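Local coordinates for periplasmic binding protein (Sulfurospirillum deleyianum, PDB 4PAG), which probably captures a solute, perhaps an iron chelate or cobalamin, in the periplasm and delivers it to an ABC importer, at residues V119-S124 with P128-Y133; V92-D97 with G135-K140; F190-L195 with G200-K205. All blocks are in the same frame, centred on the assembly; numbering follows the deposited sequence. Where two conformers were deposited one is given.

Contact 1 (V119-S124 with P128-Y133); sequences VNIDDS and PEVFRY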
loop_
_atom_site.group_PDB
_atom_site.type_symbol
_atom_site.label_atom_id
_atom_site.label_comp_id
_atom_site.label_asym_id
_atom_site.label_seq_id
_atom_site.Cartn_x
_atom_site.Cartn_y
_atom_site.Cartn_z
ATOM N N VAL A 119 1.589 9.980 -10.689
ATOM C CA VAL A 119 2.795 9.321 -10.211
ATOM C C VAL A 119 2.667 7.808 -10.350
ATOM O O VAL A 119 1.600 7.234 -10.111
ATOM C CB VAL A 119 3.124 9.714 -8.752
ATOM C CG1 VAL A 119 3.324 11.222 -8.648
ATOM C CG2 VAL A 119 2.036 9.262 -7.790
ATOM N N ASN A 120 3.765 7.180 -10.752
ATOM C CA ASN A 120 3.799 5.754 -11.014
ATOM C C ASN A 120 4.358 4.999 -9.810
ATOM O O ASN A 120 5.565 4.986 -9.585
ATOM C CB ASN A 120 4.634 5.482 -12.266
ATOM C CG ASN A 120 4.537 4.043 -12.728
ATOM O OD1 ASN A 120 4.121 3.165 -11.979
ATOM N ND2 ASN A 120 4.920 3.797 -13.965
ATOM N N ILE A 121 3.479 4.351 -9.059
ATOM C CA ILE A 121 3.867 3.705 -7.799
ATOM C C ILE A 121 3.676 2.190 -7.795
ATOM O O ILE A 121 3.779 1.551 -6.747
ATOM C CB ILE A 121 3.076 4.292 -6.618
ATOM C CG1 ILE A 121 1.575 4.288 -6.926
ATOM C CG2 ILE A 121 3.559 5.700 -6.333
ATOM C CD1 ILE A 121 0.695 4.374 -5.703
ATOM N N ASP A 122 3.405 1.606 -8.954
ATOM C CA ASP A 122 3.109 0.180 -9.003
ATOM C C ASP A 122 4.323 -0.669 -8.610
ATOM O O ASP A 122 4.196 -1.615 -7.832
ATOM C CB ASP A 122 2.563 -0.201 -10.372
ATOM C CG ASP A 122 1.107 0.241 -10.565
ATOM O OD1 ASP A 122 0.457 0.740 -9.607
ATOM O OD2 ASP A 122 0.607 0.083 -11.684
ATOM N N ASP A 123 5.493 -0.310 -9.126
ATOM C CA ASP A 123 6.745 -0.912 -8.690
ATOM C C ASP A 123 7.164 -0.181 -7.426
ATOM O O ASP A 123 7.419 1.018 -7.463
ATOM C CB ASP A 123 7.817 -0.764 -9.777
ATOM C CG ASP A 123 9.094 -1.559 -9.480
ATOM O OD1 ASP A 123 9.346 -1.964 -8.311
ATOM O OD2 ASP A 123 9.865 -1.770 -10.444
ATOM N N SER A 124 7.237 -0.901 -6.306
ATOM C CA SER A 124 7.571 -0.278 -5.028
ATOM C C SER A 124 8.979 0.344 -5.014
ATOM O O SER A 124 9.249 1.252 -4.219
ATOM C CB SER A 124 7.396 -1.273 -3.870
ATOM O OG SER A 124 6.023 -1.624 -3.676
ATOM N N PRO A 128 11.109 5.969 -3.619
ATOM C CA PRO A 128 12.027 7.077 -3.334
ATOM C C PRO A 128 11.900 8.246 -4.320
ATOM O O PRO A 128 11.757 9.395 -3.897
ATOM C CB PRO A 128 13.408 6.421 -3.412
ATOM C CG PRO A 128 13.158 4.978 -3.084
ATOM C CD PRO A 128 11.817 4.678 -3.697
ATOM N N GLU A 129 11.924 7.970 -5.615
ATOM C CA GLU A 129 11.802 9.053 -6.588
ATOM C C GLU A 129 10.431 9.747 -6.551
ATOM O O GLU A 129 10.350 10.960 -6.729
ATOM C CB GLU A 129 12.170 8.579 -7.996
ATOM C CG GLU A 129 13.677 8.542 -8.218
ATOM C CD GLU A 129 14.327 9.918 -8.088
ATOM O OE1 GLU A 129 13.923 10.851 -8.815
ATOM O OE2 GLU A 129 15.240 10.070 -7.258
ATOM N N VAL A 130 9.370 8.994 -6.269
ATOM C CA VAL A 130 8.035 9.579 -6.153
ATOM C C VAL A 130 7.955 10.497 -4.932
ATOM O O VAL A 130 7.411 11.597 -5.015
ATOM C CB VAL A 130 6.936 8.497 -6.119
ATOM C CG1 VAL A 130 5.573 9.105 -5.797
ATOM C CG2 VAL A 130 6.883 7.774 -7.459
ATOM N N PHE A 131 8.512 10.057 -3.806
ATOM C CA PHE A 131 8.608 10.921 -2.632
ATOM C C PHE A 131 9.367 12.223 -2.934
ATOM O O PHE A 131 8.880 13.312 -2.621
ATOM C CB PHE A 131 9.259 10.185 -1.455
ATOM C CG PHE A 131 8.285 9.433 -0.601
ATOM C CD1 PHE A 131 7.348 10.117 0.155
ATOM C CD2 PHE A 131 8.320 8.044 -0.528
ATOM C CE1 PHE A 131 6.451 9.438 0.962
ATOM C CE2 PHE A 131 7.419 7.358 0.269
ATOM C CZ PHE A 131 6.488 8.054 1.020
ATOM N N ARG A 132 10.538 12.120 -3.552
ATOM C CA ARG A 132 11.307 13.322 -3.903
ATOM C C ARG A 132 10.518 14.268 -4.835
ATOM O O ARG A 132 10.517 15.487 -4.655
ATOM C CB ARG A 132 12.640 12.936 -4.544
ATOM C CG ARG A 132 13.566 12.217 -3.580
ATOM C CD ARG A 132 14.960 11.991 -4.141
ATOM N NE ARG A 132 15.677 11.073 -3.260
ATOM C CZ ARG A 132 15.922 9.788 -3.508
ATOM N NH1 ARG A 132 15.558 9.214 -4.656
ATOM N NH2 ARG A 132 16.567 9.071 -2.597
ATOM N N TYR A 133 9.854 13.689 -5.827
ATOM C CA TYR A 133 9.021 14.435 -6.763
ATOM C C TYR A 133 7.925 15.187 -6.022
ATOM O O TYR A 133 7.752 16.386 -6.218
ATOM C CB TYR A 133 8.416 13.475 -7.782
ATOM C CG TYR A 133 7.513 14.108 -8.812
ATOM C CD1 TYR A 133 8.043 14.795 -9.894
ATOM C CD2 TYR A 133 6.123 14.001 -8.716
ATOM C CE1 TYR A 133 7.219 15.364 -10.851
ATOM C CE2 TYR A 133 5.292 14.573 -9.672
ATOM C CZ TYR A 133 5.847 15.246 -10.736
ATOM O OH TYR A 133 5.044 15.817 -11.703
#
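In a strand-loop-helix unit of the first alpha/beta lobe of this periplasmic binding protein, Val130 of helix 127-138 packs against Val119, Asn120 and Ile121, where the chain leaves strand 116-119. The join across these two segments is apolar, buries about 205 Å² in all, and rests mostly on Val130, which uses both of its methyl branches. With CG1 anti to the backbone N (chi1 172°), that branch settles between Val119 and Ile121: Val130 CG1 lies 3.9 Å from Val119 CB and 4.0 Å from Ile121 CG2. A methyl of the strand-end residue joins in, Val119 CG2 being 4.1 Å from the same Val130 CG1. The side chains of Ile121 and Val130 cross at about a right angle, and Ile121 CG2 also lies 4.1 Å from Val130 CG2, so this one methyl touches both branches of Val130. One helical turn further on, Tyr133 broadens the contact: its ring meets Val119 obliquely, Tyr133 CD2 being 3.9 Å from Val119 CG1. Helix 28-37 closes over the same cluster, with Ile30 against Val119, Pro29 against Ile121 and Met33 against Val130. The loop itself is pinned by polar bonds: the carboxylate of Asp122 takes Trp96 NE1 on one oxygen and bonds Thr98 OG1 with the other. The second branch of Val130 leans on main chain, at an oxygen that is also hydrogen-bonded by the side-chain amide of Asn126; the methyl therefore lies against a polar atom that already has a partner, Val130 CG2 standing 3.7 Å from Asn120 O.

Contact 2 (V92-D97 with G135-K140); sequences VIITWD and GRVMQK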
loop_
_atom_site.group_PDB
_atom_site.type_symbol
_atom_site.label_atom_id
_atom_site.label_comp_id
_atom_site.label_asym_id
_atom_site.label_seq_id
_atom_site.Cartn_x
_atom_site.Cartn_y
_atom_site.Cartn_z
ATOM N N VAL A 92 -3.596 21.716 -6.832
ATOM C CA VAL A 92 -3.187 20.643 -7.728
ATOM C C VAL A 92 -3.809 19.327 -7.254
ATOM O O VAL A 92 -4.111 19.171 -6.066
ATOM C CB VAL A 92 -1.642 20.553 -7.809
ATOM C CG1 VAL A 92 -1.050 20.100 -6.482
ATOM C CG2 VAL A 92 -1.199 19.642 -8.944
ATOM N N ILE A 93 -4.036 18.416 -8.196
ATOM C CA ILE A 93 -4.500 17.062 -7.900
ATOM C C ILE A 93 -3.379 16.101 -8.294
ATOM O O ILE A 93 -2.804 16.221 -9.369
ATOM C CB ILE A 93 -5.781 16.713 -8.688
ATOM C CG1 ILE A 93 -6.926 17.642 -8.269
ATOM C CG2 ILE A 93 -6.174 15.250 -8.474
ATOM C CD1 ILE A 93 -8.167 17.509 -9.123
ATOM N N ILE A 94 -3.055 15.174 -7.403
ATOM C CA ILE A 94 -2.063 14.160 -7.672
ATOM C C ILE A 94 -2.808 12.853 -7.909
ATOM O O ILE A 94 -3.601 12.435 -7.069
ATOM C CB ILE A 94 -1.093 13.983 -6.488
ATOM C CG1 ILE A 94 -0.481 15.324 -6.051
ATOM C CG2 ILE A 94 -0.005 12.992 -6.852
ATOM C CD1 ILE A 94 0.345 16.028 -7.107
ATOM N N THR A 95 -2.559 12.215 -9.049
ATOM C CA THR A 95 -3.250 10.978 -9.393
ATOM C C THR A 95 -2.340 9.755 -9.448
ATOM O O THR A 95 -1.109 9.859 -9.491
ATOM C CB THR A 95 -4.014 11.093 -10.727
ATOM O OG1 THR A 95 -3.106 11.018 -11.830
ATOM C CG2 THR A 95 -4.785 12.389 -10.797
ATOM N N TRP A 96 -2.990 8.594 -9.447
ATOM C CA TRP A 96 -2.335 7.292 -9.511
ATOM C C TRP A 96 -2.163 6.886 -10.984
ATOM O O TRP A 96 -3.139 6.687 -11.693
ATOM C CB TRP A 96 -3.213 6.314 -8.726
ATOM C CG TRP A 96 -2.762 4.903 -8.586
ATOM C CD1 TRP A 96 -1.594 4.344 -9.013
ATOM C CD2 TRP A 96 -3.483 3.869 -7.916
ATOM N NE1 TRP A 96 -1.561 3.011 -8.671
ATOM C CE2 TRP A 96 -2.713 2.696 -8.001
ATOM C CE3 TRP A 96 -4.728 3.816 -7.281
ATOM C CZ2 TRP A 96 -3.136 1.484 -7.454
ATOM C CZ3 TRP A 96 -5.147 2.613 -6.733
ATOM C CH2 TRP A 96 -4.355 1.462 -6.831
ATOM N N ASP A 97 -0.912 6.813 -11.439
ATOM C CA ASP A 97 -0.591 6.485 -12.833
ATOM C C ASP A 97 -0.542 4.972 -13.010
ATOM O O ASP A 97 0.519 4.362 -12.863
ATOM C CB ASP A 97 0.762 7.108 -13.224
ATOM C CG ASP A 97 1.175 6.807 -14.661
ATOM O OD1 ASP A 97 0.411 6.155 -15.405
ATOM O OD2 ASP A 97 2.283 7.241 -15.046
ATOM N N GLY A 135 7.870 16.033 -2.906
ATOM C CA GLY A 135 8.552 17.074 -2.137
ATOM C C GLY A 135 8.764 18.364 -2.918
ATOM O O GLY A 135 8.565 19.454 -2.376
ATOM N N ARG A 136 9.163 18.247 -4.182
ATOM C CA ARG A 136 9.342 19.423 -5.045
ATOM C C ARG A 136 7.995 20.090 -5.305
ATOM O O ARG A 136 7.872 21.303 -5.186
ATOM C CB ARG A 136 10.012 19.047 -6.374
ATOM C CG ARG A 136 11.468 18.622 -6.236
ATOM C CD ARG A 136 12.053 18.086 -7.539
ATOM N NE ARG A 136 12.974 16.983 -7.278
ATOM C CZ ARG A 136 12.815 15.742 -7.725
ATOM N NH1 ARG A 136 11.785 15.433 -8.495
ATOM N NH2 ARG A 136 13.707 14.814 -7.420
ATOM N N VAL A 137 6.987 19.288 -5.642
ATOM C CA VAL A 137 5.626 19.794 -5.858
ATOM C C VAL A 137 5.110 20.587 -4.651
ATOM O O VAL A 137 4.683 21.742 -4.786
ATOM C CB VAL A 137 4.636 18.650 -6.197
ATOM C CG1 VAL A 137 3.205 19.164 -6.253
ATOM C CG2 VAL A 137 5.008 17.996 -7.523
HETATM N N MSE A 138 5.204 19.978 -3.474
HETATM C CA MSE A 138 4.655 20.544 -2.254
HETATM C C MSE A 138 5.579 21.525 -1.538
HETATM O O MSE A 138 5.187 22.099 -0.538
HETATM C CB MSE A 138 4.329 19.362 -1.317
HETATM C CG MSE A 138 3.224 18.450 -1.848
HETATM SE SE MSE A 138 2.912 16.887 -0.678
HETATM C CE MSE A 138 2.207 17.929 0.847
ATOM N N GLN A 139 6.804 21.710 -2.028
ATOM C CA GLN A 139 7.839 22.490 -1.328
ATOM C C GLN A 139 8.079 21.950 0.082
ATOM O O GLN A 139 8.185 22.718 1.041
ATOM C CB GLN A 139 7.475 23.978 -1.270
ATOM C CG GLN A 139 7.193 24.627 -2.619
ATOM C CD GLN A 139 8.436 25.172 -3.280
ATOM O OE1 GLN A 139 9.491 24.538 -3.252
ATOM N NE2 GLN A 139 8.325 26.357 -3.882
ATOM N N LYS A 140 8.145 20.625 0.187
ATOM C CA LYS A 140 8.431 19.918 1.431
ATOM C C LYS A 140 9.609 18.976 1.158
ATOM O O LYS A 140 9.567 17.765 1.454
ATOM C CB LYS A 140 7.199 19.123 1.877
ATOM C CG LYS A 140 6.011 19.974 2.312
ATOM C CD LYS A 140 6.277 20.789 3.573
ATOM C CE LYS A 140 6.718 19.906 4.727
ATOM N NZ LYS A 140 6.648 20.610 6.032
#
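A 2.8 Å bond from Lys140 N to Gly135 O closes the end of helix 127-138 just beyond Val137, the residue that meets Val92 and Ile94 of strand 92-96. The closure is a Schellman motif: Gln139 takes a positive phi (56°), and a second, weak bond runs from Gln139 N to Arg136 O at 3.4 Å. The chain is thereby reversed at once, and Lys140 occupies the N-cap position of helix 141-163. Arg4 also reaches the helix end, bonding the carbonyl oxygens of Arg136 and Val137 through its two terminal nitrogens; a positive group there is likely to be favoured by the helix dipole.

The contact proper is a helix laid over a parallel beta sheet. Strand 92-96 is the middle one of three, paired with strand 23-25 through Ile94 and with strand 116-119 through Ile93, and its residues alternate: Ile93 and Thr95 face helix 99-112, whereas Val92 and Ile94 point toward helix 127-138. The main chains stay well apart, Val92 CA and Val137 CA being 9.0 Å from each other, and only methyl groups bridge the interval. Val137 holds CG1 anti to its own amide nitrogen (chi1 173°), a setting that sends this branch to the sheet. The patch is small, about 73 Å², but buried, with Leu117 extending it beside Val137 and Ile30 beside Ile94. Val137 CG1 touches two neighbours on the strand, lying 4.4 Å from Val92 CG1 and 4.3 Å from Ile94 CD1.

Contact 3 (F190-L195 with G200-K205); sequences FHSEPL and GNLVHK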
loop_
_atom_site.group_PDB
_atom_site.type_symbol
_atom_site.label_atom_id
_atom_site.label_comp_id
_atom_site.label_asym_id
_atom_site.label_seq_id
_atom_site.Cartn_x
_atom_site.Cartn_y
_atom_site.Cartn_z
ATOM N N PHE A 190 -1.110 -5.335 -9.030
ATOM C CA PHE A 190 -0.678 -4.306 -8.094
ATOM C C PHE A 190 -1.146 -4.574 -6.654
ATOM O O PHE A 190 -0.630 -3.972 -5.705
ATOM C CB PHE A 190 -0.928 -2.860 -8.574
ATOM C CG PHE A 190 -2.368 -2.470 -8.792
ATOM C CD1 PHE A 190 -3.275 -2.398 -7.741
ATOM C CD2 PHE A 190 -2.784 -2.037 -10.051
ATOM C CE1 PHE A 190 -4.583 -1.980 -7.952
ATOM C CE2 PHE A 190 -4.088 -1.615 -10.266
ATOM C CZ PHE A 190 -4.993 -1.588 -9.210
ATOM N N HIS A 191 -2.076 -5.505 -6.488
ATOM C CA HIS A 191 -2.517 -5.926 -5.156
ATOM C C HIS A 191 -1.587 -6.921 -4.455
ATOM O O HIS A 191 -1.615 -7.014 -3.227
ATOM C CB HIS A 191 -3.921 -6.514 -5.243
ATOM C CG HIS A 191 -4.969 -5.503 -5.589
ATOM N ND1 HIS A 191 -5.286 -4.453 -4.756
ATOM C CD2 HIS A 191 -5.757 -5.370 -6.679
ATOM C CE1 HIS A 191 -6.240 -3.724 -5.313
ATOM N NE2 HIS A 191 -6.543 -4.261 -6.481
ATOM N N SER A 192 -0.775 -7.653 -5.221
ATOM C CA SER A 192 0.139 -8.670 -4.668
ATOM C C SER A 192 1.634 -8.358 -4.826
ATOM O O SER A 192 2.476 -9.126 -4.365
ATOM C CB SER A 192 -0.147 -10.030 -5.309
ATOM O OG SER A 192 0.127 -10.001 -6.695
ATOM N N GLU A 193 1.955 -7.228 -5.448
ATOM C CA GLU A 193 3.345 -6.830 -5.720
ATOM C C GLU A 193 4.364 -7.035 -4.573
ATOM O O GLU A 193 5.453 -7.547 -4.834
ATOM C CB GLU A 193 3.387 -5.371 -6.204
ATOM C CG GLU A 193 4.754 -4.898 -6.673
ATOM C CD GLU A 193 5.550 -4.151 -5.609
ATOM O OE1 GLU A 193 5.006 -3.863 -4.515
ATOM O OE2 GLU A 193 6.732 -3.826 -5.873
ATOM N N PRO A 194 4.030 -6.633 -3.321
ATOM C CA PRO A 194 5.034 -6.758 -2.266
ATOM C C PRO A 194 5.321 -8.208 -1.882
ATOM O O PRO A 194 6.389 -8.496 -1.346
ATOM C CB PRO A 194 4.411 -6.010 -1.087
ATOM C CG PRO A 194 2.951 -6.002 -1.355
ATOM C CD PRO A 194 2.825 -5.933 -2.839
ATOM N N LEU A 195 4.381 -9.106 -2.165
ATOM C CA LEU A 195 4.607 -10.537 -1.936
ATOM C C LEU A 195 5.705 -11.060 -2.867
ATOM O O LEU A 195 6.565 -11.837 -2.455
ATOM C CB LEU A 195 3.310 -11.318 -2.120
ATOM C CG LEU A 195 2.212 -10.975 -1.104
ATOM C CD1 LEU A 195 0.823 -11.262 -1.659
ATOM C CD2 LEU A 195 2.430 -11.761 0.168
ATOM N N GLY A 200 8.541 -14.033 -2.723
ATOM C CA GLY A 200 7.524 -15.065 -2.732
ATOM C C GLY A 200 7.292 -15.659 -4.109
ATOM O O GLY A 200 7.437 -14.981 -5.131
ATOM N N ASN A 201 6.946 -16.941 -4.122
ATOM C CA ASN A 201 6.433 -17.613 -5.305
ATOM C C ASN A 201 4.914 -17.679 -5.155
ATOM O O ASN A 201 4.355 -18.589 -4.511
ATOM C CB ASN A 201 7.066 -18.997 -5.428
ATOM C CG ASN A 201 6.556 -19.778 -6.611
ATOM O OD1 ASN A 201 5.637 -19.369 -7.302
ATOM N ND2 ASN A 201 7.157 -20.932 -6.847
ATOM N N LEU A 202 4.248 -16.679 -5.720
ATOM C CA LEU A 202 2.799 -16.557 -5.593
ATOM C C LEU A 202 2.112 -17.676 -6.378
ATOM O O LEU A 202 2.330 -17.821 -7.573
ATOM C CB LEU A 202 2.350 -15.186 -6.086
ATOM C CG LEU A 202 2.520 -14.045 -5.090
ATOM C CD1 LEU A 202 2.487 -12.702 -5.806
ATOM C CD2 LEU A 202 1.424 -14.110 -4.031
ATOM N N VAL A 203 1.279 -18.468 -5.710
ATOM C CA VAL A 203 0.824 -19.726 -6.304
ATOM C C VAL A 203 -0.180 -19.608 -7.457
ATOM O O VAL A 203 -0.218 -20.490 -8.311
ATOM C CB VAL A 203 0.274 -20.706 -5.247
ATOM C CG1 VAL A 203 1.404 -21.136 -4.329
ATOM C CG2 VAL A 203 -0.878 -20.096 -4.453
ATOM N N HIS A 204 -0.983 -18.545 -7.474
ATOM C CA HIS A 204 -1.995 -18.344 -8.511
ATOM C C HIS A 204 -1.407 -17.491 -9.652
ATOM O O HIS A 204 -1.116 -16.300 -9.475
ATOM C CB HIS A 204 -3.239 -17.689 -7.900
ATOM C CG HIS A 204 -4.437 -17.669 -8.799
ATOM N ND1 HIS A 204 -5.116 -18.810 -9.174
ATOM C CD2 HIS A 204 -5.095 -16.633 -9.370
ATOM C CE1 HIS A 204 -6.132 -18.476 -9.955
ATOM N NE2 HIS A 204 -6.140 -17.160 -10.091
ATOM N N LYS A 205 -1.236 -18.116 -10.815
ATOM C CA LYS A 205 -0.502 -17.522 -11.937
ATOM C C LYS A 205 -1.444 -16.916 -12.979
ATOM O O LYS A 205 -2.188 -17.632 -13.644
ATOM C CB LYS A 205 0.391 -18.571 -12.611
ATOM C CG LYS A 205 1.296 -19.348 -11.666
ATOM C CD LYS A 205 2.253 -18.428 -10.930
ATOM C CE LYS A 205 3.413 -19.179 -10.304
ATOM N NZ LYS A 205 4.257 -18.243 -9.504
#
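Leu202 and Leu195 bury the most surface here, their side chains crossing at about a right angle where strand 201-202 runs beside the short helix 193-197. The two branches of Leu202 have different partners. Leu202 CG lies anti to the carbonyl carbon, beside the backbone N (chi1 -81°), which directs those branches toward Leu195 and Ser192. Leu202 CD2 rests 3.8 Å from Leu195 CD1 and also touches Leu195 CB, while Leu202 CD1 reaches back to the residue before the helix, 3.7 Å from Ser192 OG. Ser192 OG is hydrogen-bonded to Cys186 O, and Ser192 CB also lies against Leu202 CD1, at 3.8 Å. An alanine in place of Leu202 would lack both branches, and would probably leave a gap beside Leu195 and uncover the hydroxyl of Ser192. Gly200 supplies the polar link: Gly200 N bonds Leu195 O at 3.0 Å, and the glycine, having no side chain, lies close against that carbonyl. Strand 201-202 is the edge of a four-stranded parallel sheet and pairs with strand 172-176. Leu202 lies on Val173 of that strand, and Leu195 touches both Tyr175 of the same strand and Ile284 of helix 277-288.

Contacts 1 and 2 share helix 127-138 and lie 11 Å apart between centres in one lobe, joined by the backbone pairing of strands 116-119 and 92-96: Val119 N lies 3.0 Å from Thr95 O, and Val119 O 2.9 Å from Asp97 N. Contact 3 belongs to the other sheet, its centre about 20 Å from that of contact 1 and about 29 Å from that of contact 2. Among the meetings between the lobes are Ser124 OG with Glu193 OE1 at 2.6 Å, and Trp96 CH2 with Phe190 CE1 at 3.6 Å. The bound histidine is about 14 Å from the side chain of Leu195, and its pocket is lined by residues outside all three contacts.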